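Local structure of CG5036 (Drosophila melanogaster, 4IGU) at residues Ala57-Lys62 against Glu114-Ile119. The protein probably acts through its RGS domain, the part described here, as a GTPase-activating protein that binds G protein alpha subunits and dampens their signalling. Residues are numbered along the deposited sequence; the frame is centred on the assembly and turned at random.
Sequences ACEDLK and EAQIQI
A helix-to-helix contact carried by one glutamine joins the C-terminal part of helix 50-61 to the start of helix 113-132 within the all-helical RGS domain: Gln116 reaches across to Cys58, Glu59 and Lys62. The backbones come closest at Cys58 and Gln116, whose CA atoms are 6.9 Å apart. Gln116 spans this gap with CG anti to its own N (chi1 -179°) and the chain extended beyond, which lays the amide against Cys58; Cys58 CB lies 3.5 Å from Gln116 CD, while Cys58 SG lies 4.1 Å from Gln116 CB, loosely against the stem of the side chain. The one hydrogen bond between the segments runs from Gln116 NE2 to Glu59 OE2 at 2.7 Å. It is short but bent, 146° at the hydrogen, and comes on the anti side of Glu59 OE2, somewhat off both planes, the two groups being turned 48° apart. Glu59 meets it by bending at chi2. The methylene carbon Lys62 CE packs 3.3 Å from Gln116 OE1, a van der Waals contact, the ammonium NZ going instead to a salt bridge with Asp113. Trp55 also touches the glutamine, and Phe112 packs on Cys58. An alanine in place of Gln116 would probably leave Glu59 without this donor and open a gap over Cys58 CB. The bond to Glu59 sets the amide's orientation, and the carboxylate's charge probably strengthens a bond that its bend would weaken.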
loop_
_atom_site.group_PDB
_atom_site.type_symbol
_atom_site.label_atom_id
_atom_site.label_comp_id
_atom_site.label_asym_id
_atom_site.label_seq_id
_atom_site.Cartn_x
_atom_site.Cartn_y
_atom_site.Cartn_z
ATOM N N ALA A 57 -0.859 -2.493 6.331
ATOM C CA ALA A 57 -1.469 -3.060 7.536
ATOM C C ALA A 57 -1.684 -4.553 7.372
ATOM O O ALA A 57 -1.520 -5.318 8.326
ATOM C CB ALA A 57 -2.795 -2.352 7.861
ATOM N N CYS A 58 -2.090 -4.970 6.172
ATOM C CA CYS A 58 -2.217 -6.395 5.868
ATOM C C CYS A 58 -0.882 -7.145 5.934
ATOM O O CYS A 58 -0.833 -8.267 6.429
ATOM C CB CYS A 58 -2.867 -6.607 4.507
ATOM S SG CYS A 58 -4.611 -6.073 4.445
ATOM N N GLU A 59 0.197 -6.551 5.428
ATOM C CA GLU A 59 1.508 -7.208 5.526
ATOM C C GLU A 59 1.937 -7.358 6.980
ATOM O O GLU A 59 2.511 -8.370 7.378
ATOM C CB GLU A 59 2.573 -6.428 4.749
ATOM C CG GLU A 59 2.377 -6.447 3.240
ATOM C CD GLU A 59 2.651 -7.821 2.658
ATOM O OE1 GLU A 59 3.845 -8.170 2.553
ATOM O OE2 GLU A 59 1.679 -8.554 2.333
ATOM N N ASP A 60 1.660 -6.340 7.781
ATOM C CA ASP A 60 2.021 -6.392 9.187
ATOM C C ASP A 60 1.209 -7.468 9.915
ATOM O O ASP A 60 1.740 -8.191 10.768
ATOM C CB ASP A 60 1.793 -5.024 9.818
ATOM C CG ASP A 60 2.082 -5.019 11.288
ATOM O OD1 ASP A 60 3.275 -4.904 11.645
ATOM O OD2 ASP A 60 1.120 -5.137 12.082
ATOM N N LEU A 61 -0.076 -7.581 9.570
ATOM C CA LEU A 61 -0.946 -8.572 10.192
ATOM C C LEU A 61 -0.387 -9.976 9.979
ATOM O O LEU A 61 -0.496 -10.840 10.860
ATOM C CB LEU A 61 -2.369 -8.486 9.632
ATOM C CG LEU A 61 -3.369 -9.523 10.164
ATOM C CD1 LEU A 61 -3.710 -9.262 11.639
ATOM C CD2 LEU A 61 -4.652 -9.592 9.304
ATOM N N LYS A 62 0.249 -10.194 8.831
ATOM C CA LYS A 62 0.730 -11.535 8.490
ATOM C C LYS A 62 1.829 -12.020 9.423
ATOM O O LYS A 62 2.082 -13.228 9.536
ATOM C CB LYS A 62 1.152 -11.612 7.016
ATOM C CG LYS A 62 -0.049 -11.552 6.054
ATOM C CD LYS A 62 0.354 -11.510 4.590
ATOM C CE LYS A 62 -0.877 -11.446 3.679
ATOM N NZ LYS A 62 -1.685 -12.712 3.738
ATOM N N GLU A 114 -7.954 -11.378 -0.358
ATOM C CA GLU A 114 -8.670 -10.948 -1.556
ATOM C C GLU A 114 -8.707 -9.428 -1.694
ATOM O O GLU A 114 -8.562 -8.894 -2.798
ATOM C CB GLU A 114 -10.097 -11.521 -1.564
ATOM C CG GLU A 114 -10.144 -13.033 -1.621
ATOM C CD GLU A 114 -10.698 -13.565 -2.936
ATOM O OE1 GLU A 114 -11.331 -14.645 -2.907
ATOM O OE2 GLU A 114 -10.497 -12.916 -3.991
ATOM N N ALA A 115 -8.899 -8.723 -0.582
ATOM C CA ALA A 115 -8.948 -7.268 -0.641
ATOM C C ALA A 115 -7.547 -6.716 -0.854
ATOM O O ALA A 115 -7.353 -5.768 -1.626
ATOM C CB ALA A 115 -9.589 -6.678 0.628
ATOM N N GLN A 116 -6.562 -7.297 -0.175
ATOM C CA GLN A 116 -5.191 -6.792 -0.296
ATOM C C GLN A 116 -4.710 -6.874 -1.746
ATOM O O GLN A 116 -4.110 -5.928 -2.263
ATOM C CB GLN A 116 -4.238 -7.546 0.640
ATOM C CG GLN A 116 -2.788 -7.042 0.579
ATOM C CD GLN A 116 -1.826 -7.889 1.399
ATOM O OE1 GLN A 116 -2.090 -9.063 1.673
ATOM N NE2 GLN A 116 -0.699 -7.301 1.784
ATOM N N ILE A 117 -5.014 -7.985 -2.414
ATOM C CA ILE A 117 -4.635 -8.159 -3.820
ATOM C C ILE A 117 -5.328 -7.141 -4.723
ATOM O O ILE A 117 -4.709 -6.541 -5.609
ATOM C CB ILE A 117 -4.977 -9.571 -4.319
ATOM C CG1 ILE A 117 -4.190 -10.621 -3.543
ATOM C CG2 ILE A 117 -4.692 -9.700 -5.808
ATOM C CD1 ILE A 117 -4.684 -12.045 -3.793
ATOM N N GLN A 118 -6.623 -6.961 -4.509
ATOM C CA GLN A 118 -7.399 -5.996 -5.279
ATOM C C GLN A 118 -6.815 -4.586 -5.125
ATOM O O GLN A 118 -6.680 -3.832 -6.100
ATOM C CB GLN A 118 -8.849 -6.048 -4.794
ATOM C CG GLN A 118 -9.856 -5.302 -5.641
ATOM C CD GLN A 118 -11.253 -5.910 -5.542
ATOM O OE1 GLN A 118 -12.131 -5.395 -4.838
ATOM N NE2 GLN A 118 -11.464 -7.011 -6.257
ATOM N N ILE A 119 -6.432 -4.235 -3.905
ATOM C CA ILE A 119 -5.841 -2.921 -3.663
ATOM C C ILE A 119 -4.403 -2.805 -4.220
ATOM O O ILE A 119 -4.023 -1.758 -4.752
ATOM C CB ILE A 119 -5.898 -2.535 -2.166
ATOM C CG1 ILE A 119 -7.352 -2.504 -1.678
ATOM C CG2 ILE A 119 -5.220 -1.183 -1.930
ATOM C CD1 ILE A 119 -8.241 -1.587 -2.483
#